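Side-chain contacts in uncharacterized protein (Eubacterium rectale, PDB 5COZ), which is of unknown function but carries a YycH-like domain and a signal sequence, consistent with an exported, possibly lipid-attached cell-envelope protein: residues L20-E25 / K30-I35; N34-V39 / N44-I49; S281-K286 / W321-Y326. All coordinates share one frame; numbering follows the deposited sequence.

In the fold
The three contacts lie on one side of the chain's centre and all reach the same mixed sheet, but from different elements. Interaction 2 is pairing within the sheet, the hairpin of strands 34-40 and 43-50, with apolar residues inside and charged, water-bridged residues outside. Interaction 1 ends where that hairpin begins, sharing Asn34 and Ile35, and packs its first strand on the end of helix 16-22 by partly buried apolar contacts. Interaction 3 is the buried one, setting helix 276-288 against strand 314-330 through a carboxylate, a valine, and a lysine and a tyrosine bridged by water. Val284 of that helix touches Val39 and Ile45, and Leu20 meets Ser281, which ties the contacts together.

Interaction 1 (L20-E25 / K30-I35); sequences LNSLDE and KLPQNI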
ATOM      1  N   LEU A  20       0.147  26.307   0.662  1.00 12.17           N
ATOM      2  CA  LEU A  20      -1.290  26.145   0.928  1.00 12.69           C
ATOM      3  C   LEU A  20      -2.126  26.576  -0.253  1.00 15.86           C
ATOM      4  O   LEU A  20      -3.057  25.862  -0.630  1.00 14.71           O
ATOM      5  CB  LEU A  20      -1.747  26.917   2.175  1.00 13.12           C
ATOM      6  CG  LEU A  20      -1.347  26.336   3.515  1.00 16.44           C
ATOM      7  CD1 LEU A  20      -1.803  27.248   4.646  1.00 17.84           C
ATOM      8  CD2 LEU A  20      -1.942  24.945   3.695  1.00 13.58           C
ATOM      9  N   ASN A  21      -1.801  27.735  -0.859  0.50 13.65           N
ATOM     10  CA  ASN A  21      -2.549  28.238  -2.003  0.50 13.45           C
ATOM     11  C   ASN A  21      -2.461  27.271  -3.190  0.50 15.17           C
ATOM     12  O   ASN A  21      -3.471  27.048  -3.871  0.50 15.29           O
ATOM     13  CB  ASN A  21      -2.060  29.624  -2.400  0.50 15.46           C
ATOM     14  CG  ASN A  21      -2.898  30.258  -3.476  0.50 28.23           C
ATOM     15  OD1 ASN A  21      -4.105  30.471  -3.314  0.50 22.06           O
ATOM     16  ND2 ASN A  21      -2.289  30.509  -4.618  0.50 20.79           N
ATOM     17  N   SER A  22      -1.281  26.647  -3.402  1.00 12.61           N
ATOM     18  CA  SER A  22      -1.076  25.691  -4.494  1.00 11.78           C
ATOM     19  C   SER A  22      -1.959  24.441  -4.295  1.00 13.75           C
ATOM     20  O   SER A  22      -2.327  23.805  -5.271  1.00 12.42           O
ATOM     21  CB  SER A  22       0.393  25.280  -4.599  1.00 12.56           C
ATOM     22  OG  SER A  22       0.773  24.296  -3.642  1.00 13.79           O
ATOM     23  N   LEU A  23      -2.368  24.172  -3.040  1.00 10.66           N
ATOM     24  CA  LEU A  23      -3.220  23.024  -2.748  1.00  9.49           C
ATOM     25  C   LEU A  23      -4.703  23.373  -2.781  1.00 12.14           C
ATOM     26  O   LEU A  23      -5.538  22.519  -2.460  1.00 11.03           O
ATOM     27  CB  LEU A  23      -2.864  22.405  -1.386  1.00  8.71           C
ATOM     28  CG  LEU A  23      -1.479  21.779  -1.325  1.00 11.21           C
ATOM     29  CD1 LEU A  23      -1.169  21.361   0.092  1.00 12.27           C
ATOM     30  CD2 LEU A  23      -1.329  20.595  -2.279  1.00 12.55           C
ATOM     31  N   ASP A  24      -5.036  24.601  -3.222  1.00 10.07           N
ATOM     32  CA  ASP A  24      -6.422  25.050  -3.256  1.00 10.42           C
ATOM     33  C   ASP A  24      -6.956  25.142  -4.683  1.00 15.50           C
ATOM     34  O   ASP A  24      -7.859  25.934  -4.968  1.00 17.22           O
ATOM     35  CB  ASP A  24      -6.508  26.407  -2.541  1.00 12.16           C
ATOM     36  CG  ASP A  24      -7.888  26.795  -2.034  1.00 19.87           C
ATOM     37  OD1 ASP A  24      -8.790  25.910  -1.993  1.00 17.80           O
ATOM     38  OD2 ASP A  24      -8.090  27.986  -1.734  1.00 23.26           O
ATOM     39  N   GLU A  25      -6.415  24.331  -5.588  1.00 11.35           N
ATOM     40  CA  GLU A  25      -6.838  24.338  -6.994  1.00 11.48           C
ATOM     41  C   GLU A  25      -8.311  23.916  -7.149  1.00 14.54           C
ATOM     42  O   GLU A  25      -8.754  22.931  -6.537  1.00 12.95           O
ATOM     43  CB  GLU A  25      -5.958  23.379  -7.808  1.00 13.08           C
ATOM     44  CG  GLU A  25      -4.546  23.903  -8.030  1.00 16.01           C
ATOM     45  CD  GLU A  25      -4.424  25.065  -9.001  1.00 22.13           C
ATOM     46  OE1 GLU A  25      -5.415  25.384  -9.696  1.00 19.11           O
ATOM     47  OE2 GLU A  25      -3.316  25.637  -9.093  1.00 23.57           O
ATOM     48  N   LYS A  30      -5.182  19.738 -11.351  1.00 13.08           N
ATOM     49  CA  LYS A  30      -4.191  20.823 -11.397  1.00 12.65           C
ATOM     50  C   LYS A  30      -3.377  20.967 -10.098  1.00 14.96           C
ATOM     51  O   LYS A  30      -2.465  21.796 -10.025  1.00 15.68           O
ATOM     52  CB  LYS A  30      -4.865  22.144 -11.762  1.00 15.67           C
ATOM     53  CG  LYS A  30      -5.260  22.151 -13.248  1.00 19.92           C
ATOM     54  CD  LYS A  30      -5.969  23.435 -13.703  1.00 26.98           C
ATOM     55  CE  LYS A  30      -5.180  24.718 -13.533  1.00 42.27           C
ATOM     56  NZ  LYS A  30      -3.806  24.630 -14.106  1.00 51.99           N
ATOM     57  N   LEU A  31      -3.666  20.125  -9.087  1.00 10.64           N
ATOM     58  CA  LEU A  31      -2.874  20.151  -7.856  1.00  8.65           C
ATOM     59  C   LEU A  31      -1.471  19.731  -8.184  1.00 12.30           C
ATOM     60  O   LEU A  31      -1.268  18.920  -9.095  1.00 12.00           O
ATOM     61  CB  LEU A  31      -3.465  19.166  -6.818  1.00  7.73           C
ATOM     62  CG  LEU A  31      -4.828  19.526  -6.242  1.00 10.83           C
ATOM     63  CD1 LEU A  31      -5.422  18.307  -5.534  1.00  9.42           C
ATOM     64  CD2 LEU A  31      -4.734  20.712  -5.250  1.00 10.81           C
ATOM     65  N   PRO A  32      -0.489  20.208  -7.406  1.00 10.95           N
ATOM     66  CA  PRO A  32       0.883  19.746  -7.619  1.00 10.94           C
ATOM     67  C   PRO A  32       1.026  18.286  -7.195  1.00 13.78           C
ATOM     68  O   PRO A  32       0.152  17.775  -6.479  1.00 13.75           O
ATOM     69  CB  PRO A  32       1.710  20.674  -6.718  1.00 12.45           C
ATOM     70  CG  PRO A  32       0.771  21.118  -5.649  1.00 16.48           C
ATOM     71  CD  PRO A  32      -0.589  21.175  -6.292  1.00 13.29           C
ATOM     72  N   GLN A  33       2.111  17.633  -7.623  1.00 10.77           N
ATOM     73  CA  GLN A  33       2.358  16.242  -7.239  0.60 10.80           C
ATOM     74  C   GLN A  33       3.359  16.169  -6.070  1.00 11.14           C
ATOM     75  O   GLN A  33       3.483  15.127  -5.421  1.00 11.06           O
ATOM     76  CB  GLN A  33       2.873  15.440  -8.425  0.60 13.11           C
ATOM     77  CG  GLN A  33       1.787  15.115  -9.449  0.60 24.93           C
ATOM     78  CD  GLN A  33       2.310  14.213 -10.535  0.60 46.07           C
ATOM     79  OE1 GLN A  33       3.234  14.562 -11.277  0.60 41.47           O
ATOM     80  NE2 GLN A  33       1.736  13.026 -10.644  0.60 42.09           N
ATOM     81  N   ASN A  34       4.068  17.268  -5.803  1.00  9.69           N
ATOM     82  CA  ASN A  34       5.039  17.344  -4.712  1.00  9.37           C
ATOM     83  C   ASN A  34       5.037  18.754  -4.160  1.00 12.76           C
ATOM     84  O   ASN A  34       4.846  19.718  -4.921  1.00 11.58           O
ATOM     85  CB  ASN A  34       6.456  16.970  -5.210  1.00 11.43           C
ATOM     86  CG  ASN A  34       6.549  15.566  -5.769  1.00 15.36           C
ATOM     87  OD1 ASN A  34       6.749  14.575  -5.032  1.00 19.18           O
ATOM     88  ND2 ASN A  34       6.303  15.418  -7.060  1.00 14.15           N
ATOM     89  N   ILE A  35       5.229  18.879  -2.847  1.00  9.75           N
ATOM     90  CA  ILE A  35       5.326  20.190  -2.188  1.00  9.54           C
ATOM     91  C   ILE A  35       6.494  20.149  -1.209  1.00 11.26           C
ATOM     92  O   ILE A  35       6.796  19.095  -0.648  1.00 10.69           O
ATOM     93  CB  ILE A  35       4.013  20.601  -1.469  1.00 11.51           C
ATOM     94  CG1 ILE A  35       3.600  19.552  -0.398  1.00 10.95           C
ATOM     95  CG2 ILE A  35       2.881  20.844  -2.482  1.00 10.79           C
ATOM     96  CD1 ILE A  35       2.470  19.982   0.531  1.00 10.54           C
TER
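Leu23 and Ile35 reach toward each other tip to tip, CD1 of Leu23 meeting CD1 of Ile35 at 3.9 Å. The other branch of Leu23, CD2, lies 4.0 Å from CG of Pro32, the leucine crossing the proline ring at about a right angle, so the forked end is shared between two apolar partners. Ile35 can offer CD1 because its CG1 sits between the backbone N and the carbonyl carbon (chi1 58°) and the chain then runs out straight. The neighbouring ring carbon, CD of Pro32, comes to 3.3 Å from the carbonyl O of Ser22, whose hydroxyl is turned back to Val19 O. These contacts close the turn that takes the chain from helix 16-22, where Leu23 is the first residue to leave helical geometry, into strand 34-40; helix 276-288 lies against the same leucine through Leu280. Leu31 touches with a single methyl, its CD2 lying 3.4 Å from Leu23 O and 3.9 Å from CB of Glu25. Beyond it the chain of Glu25, bent at chi2 (-72°), brings CG to 3.6 Å from Lys30 O and folds its carboxylate over the start of the lysine side chain. The charges do not meet: OE1 of Glu25 stays 4.8 Å from NZ of Lys30, whose chain bends at its last two torsions.

Interaction 2 (N34-V39 / N44-I49); sequences NIKCVV and NIDSEI
The carbonyl oxygen of Ile35 is gripped from several directions: Ser47 N donates to it at 2.9 Å in a nearly straight bond (168° at the hydrogen), a water donates a second bond, and the CA-H of Asp46 adds a longer contact. The same water also donates to OD1 of Asp46, giving that carboxylate oxygen a partner, while OD2 takes a weak hydrogen bond within a salt bridge from Lys36 NZ at 2.9 Å. Lys36 gets there with CG turned away from its own backbone N (chi1 -176°); its extended methylenes run obliquely across the aspartate, carrying CD past the carboxylate, and a bend at the last torsion turns NZ onto OD2. Further along, Asn34 and Glu48 lie side by side, pointing the same way, their amide and carboxylate planes 15° apart, and a water donates to both Asn34 OD1 and Glu48 OE2; Glu48 also has salt bridges to Lys186 and Arg155. Strands 34-40 and 43-50 form an antiparallel beta hairpin in which Ile35 with Ser47 and Cys37 with Ile45 are hydrogen-bonded pairs; Ile45 N donates to Cys37 O at 2.8 Å. These pairs direct their side chains to the face covered by helices 16-22 and 276-288. There CG2 of Ile45 packs 3.6 Å from CD1 of Ile35, which also meets CD1 of Ile49 at 3.7 Å. The far branch of Ile45 ends in CD1, which lies 3.7 Å from Cys37 SG and also 3.7 Å from CG2 of Val39. Ser47, on this face too, turns its hydroxyl onto the carbonyl of Glu48, the donor standing above the carbonyl plane rather than in it.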
ATOM      1  N   ASN A  34       4.068  17.268  -5.803  1.00  9.69           N
ATOM      2  CA  ASN A  34       5.039  17.344  -4.712  1.00  9.37           C
ATOM      3  C   ASN A  34       5.037  18.754  -4.160  1.00 12.76           C
ATOM      4  O   ASN A  34       4.846  19.718  -4.921  1.00 11.58           O
ATOM      5  CB  ASN A  34       6.456  16.970  -5.210  1.00 11.43           C
ATOM      6  CG  ASN A  34       6.549  15.566  -5.769  1.00 15.36           C
ATOM      7  OD1 ASN A  34       6.749  14.575  -5.032  1.00 19.18           O
ATOM      8  ND2 ASN A  34       6.303  15.418  -7.060  1.00 14.15           N
ATOM      9  N   ILE A  35       5.229  18.879  -2.847  1.00  9.75           N
ATOM     10  CA  ILE A  35       5.326  20.190  -2.188  1.00  9.54           C
ATOM     11  C   ILE A  35       6.494  20.149  -1.209  1.00 11.26           C
ATOM     12  O   ILE A  35       6.796  19.095  -0.648  1.00 10.69           O
ATOM     13  CB  ILE A  35       4.013  20.601  -1.469  1.00 11.51           C
ATOM     14  CG1 ILE A  35       3.600  19.552  -0.398  1.00 10.95           C
ATOM     15  CG2 ILE A  35       2.881  20.844  -2.482  1.00 10.79           C
ATOM     16  CD1 ILE A  35       2.470  19.982   0.531  1.00 10.54           C
ATOM     17  N   LYS A  36       7.135  21.297  -0.974  1.00 11.21           N
ATOM     18  CA  LYS A  36       8.243  21.352  -0.027  1.00 11.76           C
ATOM     19  C   LYS A  36       8.295  22.751   0.586  1.00 13.63           C
ATOM     20  O   LYS A  36       8.291  23.743  -0.141  1.00 13.55           O
ATOM     21  CB  LYS A  36       9.583  20.996  -0.708  1.00 13.43           C
ATOM     22  CG  LYS A  36      10.743  20.948   0.293  1.00 15.47           C
ATOM     23  CD  LYS A  36      12.041  20.429  -0.347  1.00 20.69           C
ATOM     24  CE  LYS A  36      13.229  20.434   0.599  1.00 28.81           C
ATOM     25  NZ  LYS A  36      13.159  19.346   1.616  1.00 37.81           N
ATOM     26  N   CYS A  37       8.288  22.831   1.906  1.00 12.44           N
ATOM     27  CA  CYS A  37       8.386  24.103   2.622  1.00 13.73           C
ATOM     28  C   CYS A  37       8.675  23.858   4.090  1.00 18.83           C
ATOM     29  O   CYS A  37       8.341  22.804   4.633  1.00 18.48           O
ATOM     30  CB  CYS A  37       7.120  24.938   2.465  1.00 14.60           C
ATOM     31  SG  CYS A  37       5.639  24.155   3.138  1.00 17.92           S
ATOM     32  N   VAL A  38       9.240  24.855   4.734  1.00 15.40           N
ATOM     33  CA  VAL A  38       9.465  24.843   6.161  1.00 15.15           C
ATOM     34  C   VAL A  38       8.285  25.544   6.821  1.00 18.02           C
ATOM     35  O   VAL A  38       7.871  26.604   6.355  1.00 20.08           O
ATOM     36  CB  VAL A  38      10.804  25.565   6.470  1.00 22.02           C
ATOM     37  CG1 VAL A  38      10.906  25.959   7.942  1.00 22.99           C
ATOM     38  CG2 VAL A  38      11.984  24.705   6.044  1.00 22.14           C
ATOM     39  N   VAL A  39       7.729  24.967   7.881  1.00 12.59           N
ATOM     40  CA  VAL A  39       6.683  25.647   8.643  1.00 10.83           C
ATOM     41  C   VAL A  39       7.354  26.399   9.788  1.00 13.17           C
ATOM     42  O   VAL A  39       7.137  27.600   9.956  1.00 13.30           O
ATOM     43  CB  VAL A  39       5.577  24.699   9.135  1.00 12.58           C
ATOM     44  CG1 VAL A  39       4.565  25.451   9.986  1.00 12.93           C
ATOM     45  CG2 VAL A  39       4.906  24.012   7.951  1.00 12.44           C
ATOM     46  N   ASN A  44       8.634  20.501   9.188  1.00  9.02           N
ATOM     47  CA  ASN A  44       8.946  20.599   7.787  0.50  9.37           C
ATOM     48  C   ASN A  44       7.924  19.832   6.937  1.00 11.43           C
ATOM     49  O   ASN A  44       7.335  18.850   7.412  1.00  9.30           O
ATOM     50  CB  ASN A  44      10.331  20.001   7.616  0.50 11.42           C
ATOM     51  CG  ASN A  44      10.864  20.038   6.233  0.50 19.48           C
ATOM     52  OD1 ASN A  44      10.653  20.994   5.483  0.50 18.03           O
ATOM     53  ND2 ASN A  44      11.570  18.992   5.881  0.50 14.15           N
ATOM     54  N   ILE A  45       7.752  20.248   5.703  1.00  9.52           N
ATOM     55  CA  ILE A  45       6.898  19.542   4.749  1.00  8.50           C
ATOM     56  C   ILE A  45       7.765  19.172   3.554  1.00 11.42           C
ATOM     57  O   ILE A  45       8.358  20.054   2.942  1.00 12.12           O
ATOM     58  CB  ILE A  45       5.685  20.405   4.320  1.00 10.49           C
ATOM     59  CG1 ILE A  45       4.814  20.776   5.561  1.00 11.76           C
ATOM     60  CG2 ILE A  45       4.863  19.654   3.246  1.00 12.53           C
ATOM     61  CD1 ILE A  45       3.723  21.744   5.251  1.00 16.82           C
ATOM     62  N   ASP A  46       7.859  17.886   3.207  1.00  9.50           N
ATOM     63  CA  ASP A  46       8.582  17.442   1.995  1.00 10.21           C
ATOM     64  C   ASP A  46       7.776  16.263   1.507  1.00 11.49           C
ATOM     65  O   ASP A  46       8.078  15.093   1.797  1.00 11.11           O
ATOM     66  CB  ASP A  46      10.044  17.104   2.313  1.00 11.75           C
ATOM     67  CG  ASP A  46      10.894  16.850   1.087  1.00 23.07           C
ATOM     68  OD1 ASP A  46      10.344  16.860  -0.032  1.00 21.31           O
ATOM     69  OD2 ASP A  46      12.111  16.638   1.250  1.00 31.57           O
ATOM     70  N   SER A  47       6.705  16.596   0.794  1.00  9.47           N
ATOM     71  CA  SER A  47       5.618  15.674   0.594  1.00  8.95           C
ATOM     72  C   SER A  47       5.157  15.425  -0.804  1.00 10.49           C
ATOM     73  O   SER A  47       5.049  16.339  -1.604  1.00  9.61           O
ATOM     74  CB  SER A  47       4.437  16.246   1.380  1.00 10.03           C
ATOM     75  OG  SER A  47       3.265  15.446   1.430  1.00 12.61           O
ATOM     76  N   GLU A  48       4.797  14.166  -1.061  1.00  8.59           N
ATOM     77  CA  GLU A  48       4.081  13.784  -2.259  1.00  8.77           C
ATOM     78  C   GLU A  48       2.627  14.198  -2.051  1.00 10.89           C
ATOM     79  O   GLU A  48       2.138  14.223  -0.908  1.00  9.86           O
ATOM     80  CB  GLU A  48       4.149  12.265  -2.476  1.00  9.81           C
ATOM     81  CG  GLU A  48       5.496  11.767  -2.962  1.00 14.67           C
ATOM     82  CD  GLU A  48       5.434  10.318  -3.403  1.00 19.46           C
ATOM     83  OE1 GLU A  48       5.324   9.441  -2.517  1.00 17.39           O
ATOM     84  OE2 GLU A  48       5.405  10.067  -4.631  1.00 16.29           O
ATOM     85  N   ILE A  49       1.936  14.528  -3.139  1.00  7.95           N
ATOM     86  CA  ILE A  49       0.504  14.797  -3.161  1.00  6.69           C
ATOM     87  C   ILE A  49      -0.094  13.749  -4.068  1.00  8.67           C
ATOM     88  O   ILE A  49       0.299  13.672  -5.230  1.00  9.14           O
ATOM     89  CB  ILE A  49       0.177  16.225  -3.655  1.00  8.98           C
ATOM     90  CG1 ILE A  49       0.943  17.316  -2.846  1.00  9.64           C
ATOM     91  CG2 ILE A  49      -1.346  16.473  -3.680  1.00 10.53           C
ATOM     92  CD1 ILE A  49       0.533  17.420  -1.362  1.00 13.14           C
TER
HETATM   93  O   HOH W   1       6.522  11.747  -6.462  1.00 33.06           O
HETATM   94  O   HOH W   2       8.629  17.326  -2.078  1.00 18.08           O
HETATM   95  O   HOH W   3      11.903  22.011   3.316  0.60 24.44           O

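Interaction 3 (S281-K286 / W321-Y326); sequences SKEVDK and WVVYYY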
ATOM      1  N   SER A 281      -3.599  22.734   6.283  1.00  9.55           N
ATOM      2  CA  SER A 281      -3.568  23.769   7.310  0.60  9.47           C
ATOM      3  C   SER A 281      -4.082  23.224   8.663  1.00 11.03           C
ATOM      4  O   SER A 281      -3.496  23.531   9.704  1.00 10.99           O
ATOM      5  CB  SER A 281      -4.363  24.988   6.862  0.60 11.81           C
ATOM      6  OG  SER A 281      -5.722  24.629   6.716  0.60 12.73           O
ATOM      7  N   LYS A 282      -5.117  22.384   8.651  1.00  8.70           N
ATOM      8  CA  LYS A 282      -5.657  21.811   9.873  1.00  8.66           C
ATOM      9  C   LYS A 282      -4.631  20.829  10.490  1.00  9.94           C
ATOM     10  O   LYS A 282      -4.424  20.817  11.711  1.00  9.30           O
ATOM     11  CB  LYS A 282      -6.980  21.108   9.516  1.00 12.88           C
ATOM     12  CG  LYS A 282      -7.854  20.743  10.648  1.00 21.23           C
ATOM     13  CD  LYS A 282      -9.246  20.580  10.086  1.00 17.17           C
ATOM     14  CE  LYS A 282     -10.142  20.203  11.184  1.00 13.24           C
ATOM     15  NZ  LYS A 282     -11.481  19.984  10.634  1.00 11.50           N
ATOM     16  N   GLU A 283      -3.966  20.044   9.639  1.00  8.62           N
ATOM     17  CA  GLU A 283      -2.983  19.071  10.126  1.00  8.17           C
ATOM     18  C   GLU A 283      -1.742  19.786  10.690  1.00 10.26           C
ATOM     19  O   GLU A 283      -1.240  19.379  11.738  1.00  8.90           O
ATOM     20  CB  GLU A 283      -2.608  18.122   8.998  1.00 10.26           C
ATOM     21  CG  GLU A 283      -1.529  17.120   9.392  1.00 11.40           C
ATOM     22  CD  GLU A 283      -1.917  16.018  10.358  1.00 14.31           C
ATOM     23  OE1 GLU A 283      -3.071  15.983  10.845  1.00 12.81           O
ATOM     24  OE2 GLU A 283      -1.027  15.186  10.648  1.00 11.40           O
ATOM     25  N   VAL A 284      -1.302  20.881  10.057  1.00  7.68           N
ATOM     26  CA  VAL A 284      -0.181  21.650  10.609  1.00  7.42           C
ATOM     27  C   VAL A 284      -0.578  22.222  11.977  1.00 10.83           C
ATOM     28  O   VAL A 284       0.248  22.217  12.895  1.00 10.50           O
ATOM     29  CB  VAL A 284       0.268  22.733   9.617  1.00 11.02           C
ATOM     30  CG1 VAL A 284       1.040  23.868  10.300  1.00 11.58           C
ATOM     31  CG2 VAL A 284       1.071  22.118   8.483  1.00 11.54           C
ATOM     32  N   ASP A 285      -1.828  22.721  12.129  1.00  9.61           N
ATOM     33  CA  ASP A 285      -2.245  23.267  13.415  1.00 10.27           C
ATOM     34  C   ASP A 285      -2.178  22.168  14.492  1.00 13.30           C
ATOM     35  O   ASP A 285      -1.747  22.447  15.614  1.00 14.31           O
ATOM     36  CB  ASP A 285      -3.645  23.861  13.301  1.00 12.29           C
ATOM     37  CG  ASP A 285      -3.991  24.839  14.405  1.00 25.83           C
ATOM     38  OD1 ASP A 285      -3.196  25.812  14.625  1.00 23.40           O
ATOM     39  OD2 ASP A 285      -5.084  24.696  14.996  1.00 32.85           O
ATOM     40  N   LYS A 286      -2.546  20.921  14.132  1.00 10.43           N
ATOM     41  CA  LYS A 286      -2.488  19.792  15.065  0.60 10.25           C
ATOM     42  C   LYS A 286      -1.040  19.450  15.410  1.00 13.55           C
ATOM     43  O   LYS A 286      -0.686  19.320  16.577  1.00 14.48           O
ATOM     44  CB  LYS A 286      -3.184  18.561  14.449  0.60 11.44           C
ATOM     45  CG  LYS A 286      -3.159  17.298  15.335  0.60 14.89           C
ATOM     46  CD  LYS A 286      -2.141  16.244  14.862  0.60 15.12           C
ATOM     47  CE  LYS A 286      -2.408  14.894  15.494  0.60 21.13           C
ATOM     48  NZ  LYS A 286      -1.314  13.919  15.218  0.60 16.02           N
ATOM     49  N   TRP A 321      -8.869  11.931   3.468  1.00  5.88           N
ATOM     50  CA  TRP A 321      -7.551  12.495   3.218  1.00  5.57           C
ATOM     51  C   TRP A 321      -6.617  11.959   4.290  1.00  7.01           C
ATOM     52  O   TRP A 321      -6.924  12.106   5.483  1.00  7.17           O
ATOM     53  CB  TRP A 321      -7.583  14.025   3.270  1.00  5.84           C
ATOM     54  CG  TRP A 321      -8.160  14.684   2.060  1.00  6.05           C
ATOM     55  CD1 TRP A 321      -9.338  15.368   1.985  1.00  8.48           C
ATOM     56  CD2 TRP A 321      -7.519  14.839   0.787  1.00  5.87           C
ATOM     57  NE1 TRP A 321      -9.490  15.917   0.725  1.00  8.66           N
ATOM     58  CE2 TRP A 321      -8.375  15.630  -0.019  1.00  8.45           C
ATOM     59  CE3 TRP A 321      -6.308  14.377   0.244  1.00  6.23           C
ATOM     60  CZ2 TRP A 321      -8.056  15.983  -1.338  1.00  8.12           C
ATOM     61  CZ3 TRP A 321      -5.979  14.739  -1.065  1.00  8.03           C
ATOM     62  CH2 TRP A 321      -6.850  15.524  -1.842  1.00  8.67           C
ATOM     63  N   VAL A 322      -5.531  11.289   3.879  1.00  6.11           N
ATOM     64  CA  VAL A 322      -4.563  10.728   4.814  1.00  5.31           C
ATOM     65  C   VAL A 322      -3.316  11.579   4.751  1.00  7.39           C
ATOM     66  O   VAL A 322      -2.839  11.883   3.652  1.00  7.33           O
ATOM     67  CB  VAL A 322      -4.220   9.249   4.498  1.00  6.86           C
ATOM     68  CG1 VAL A 322      -3.344   8.679   5.619  1.00  6.76           C
ATOM     69  CG2 VAL A 322      -5.499   8.418   4.361  1.00  7.12           C
ATOM     70  N   VAL A 323      -2.768  11.957   5.913  1.00  5.49           N
ATOM     71  CA  VAL A 323      -1.495  12.659   5.987  1.00  5.63           C
ATOM     72  C   VAL A 323      -0.502  11.725   6.648  1.00  7.27           C
ATOM     73  O   VAL A 323      -0.676  11.330   7.793  1.00  7.62           O
ATOM     74  CB  VAL A 323      -1.581  14.008   6.750  1.00  7.59           C
ATOM     75  CG1 VAL A 323      -0.213  14.709   6.786  1.00  9.27           C
ATOM     76  CG2 VAL A 323      -2.625  14.912   6.106  1.00  7.83           C
ATOM     77  N   TYR A 324       0.561  11.380   5.906  1.00  6.07           N
ATOM     78  CA  TYR A 324       1.627  10.531   6.416  1.00  5.37           C
ATOM     79  C   TYR A 324       2.761  11.440   6.812  1.00  7.51           C
ATOM     80  O   TYR A 324       3.103  12.360   6.045  1.00  7.49           O
ATOM     81  CB  TYR A 324       2.089   9.536   5.335  1.00  5.76           C
ATOM     82  CG  TYR A 324       0.979   8.632   4.841  1.00  5.40           C
ATOM     83  CD1 TYR A 324       0.212   8.983   3.728  1.00  5.46           C
ATOM     84  CD2 TYR A 324       0.775   7.373   5.403  1.00  6.33           C
ATOM     85  CE1 TYR A 324      -0.763   8.120   3.216  1.00  6.83           C
ATOM     86  CE2 TYR A 324      -0.203   6.509   4.905  1.00  6.09           C
ATOM     87  CZ  TYR A 324      -0.938   6.870   3.790  1.00  6.90           C
ATOM     88  OH  TYR A 324      -1.919   6.037   3.308  1.00  7.97           O
ATOM     89  N   TYR A 325       3.323  11.219   8.024  1.00  5.59           N
ATOM     90  CA  TYR A 325       4.410  12.064   8.469  1.00  5.27           C
ATOM     91  C   TYR A 325       5.369  11.286   9.328  1.00  7.52           C
ATOM     92  O   TYR A 325       5.021  10.234   9.845  1.00  8.71           O
ATOM     93  CB  TYR A 325       3.850  13.302   9.229  1.00  7.08           C
ATOM     94  CG  TYR A 325       3.209  12.974  10.564  1.00  6.80           C
ATOM     95  CD1 TYR A 325       1.869  12.608  10.649  1.00  7.49           C
ATOM     96  CD2 TYR A 325       3.931  13.090  11.754  1.00  7.75           C
ATOM     97  CE1 TYR A 325       1.270  12.335  11.884  1.00  6.47           C
ATOM     98  CE2 TYR A 325       3.348  12.811  12.987  1.00  8.23           C
ATOM     99  CZ  TYR A 325       2.021  12.423  13.045  1.00  8.76           C
ATOM    100  OH  TYR A 325       1.446  12.170  14.284  1.00 12.53           O
ATOM    101  N   TYR A 326       6.563  11.847   9.534  1.00  6.11           N
ATOM    102  CA  TYR A 326       7.554  11.276  10.432  1.00  5.70           C
ATOM    103  C   TYR A 326       7.707  12.140  11.660  1.00  8.29           C
ATOM    104  O   TYR A 326       7.620  13.359  11.555  1.00  8.00           O
ATOM    105  CB  TYR A 326       8.941  11.216   9.748  1.00  6.71           C
ATOM    106  CG  TYR A 326       8.996  10.327   8.546  1.00  7.54           C
ATOM    107  CD1 TYR A 326       8.973   8.940   8.680  1.00  8.60           C
ATOM    108  CD2 TYR A 326       9.143  10.864   7.266  1.00  7.79           C
ATOM    109  CE1 TYR A 326       9.054   8.107   7.570  1.00  7.74           C
ATOM    110  CE2 TYR A 326       9.213  10.037   6.139  1.00  8.97           C
ATOM    111  CZ  TYR A 326       9.183   8.658   6.301  1.00 11.51           C
ATOM    112  OH  TYR A 326       9.239   7.817   5.206  1.00 11.36           O
TER
HETATM  113  O   HOH W   4      -1.018  10.768  14.470  1.00 22.19           O
HETATM  114  O   HOH W   5       1.316  14.286  16.125  1.00 29.20           O
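Glu283 leaves helix 276-288 with CG anti to the backbone N and then bends sharply at chi2 (71°), which lays the chain against Val323 and swings the carboxylate toward Tyr325. On the strand, CG of Tyr325 lies between the backbone N and the carbonyl carbon, and that turn carries the ring toward the helix. Glutamate and valine come from opposite directions, CG of Glu283 resting 3.8 Å from CG1 of Val323, so aliphatic carbon meets aliphatic carbon. The side chains of Glu283 and Tyr325 cross at about a right angle, with carboxylate and ring planes 58° apart, and OE2 of Glu283 lies 3.9 Å from CE1 of Tyr325, with CD1 equally near. The other oxygen, OE1, is bonded to the hydroxyl of Tyr347 on the neighbouring strand 338-348. With this side chain cut back to an alanine here, the Tyr347 hydroxyl is likely to lose its carboxylate mate and a gap to open over Val323 and beside the tyrosine ring. Three residues on, nearly a turn of helix, Lys286 is deposited in two conformers, so its polar contacts are tentative. In one, NZ of Lys286 stands 3.4 Å from OH of Tyr325 at an angle too poor for a direct bond; a water 2.8 Å from each of these two atoms bridges them, and a second, in the ring plane at its edge, is held only weakly by the lysine. The ammonium has its charged partner in Asp345, again on strand 338-348. Helix and strand run 42° apart, with Val323 and Tyr325 directed to the same side: the arrangement of a helix packed across one face of a beta sheet, here the mixed sheet to which strand 314-330 belongs.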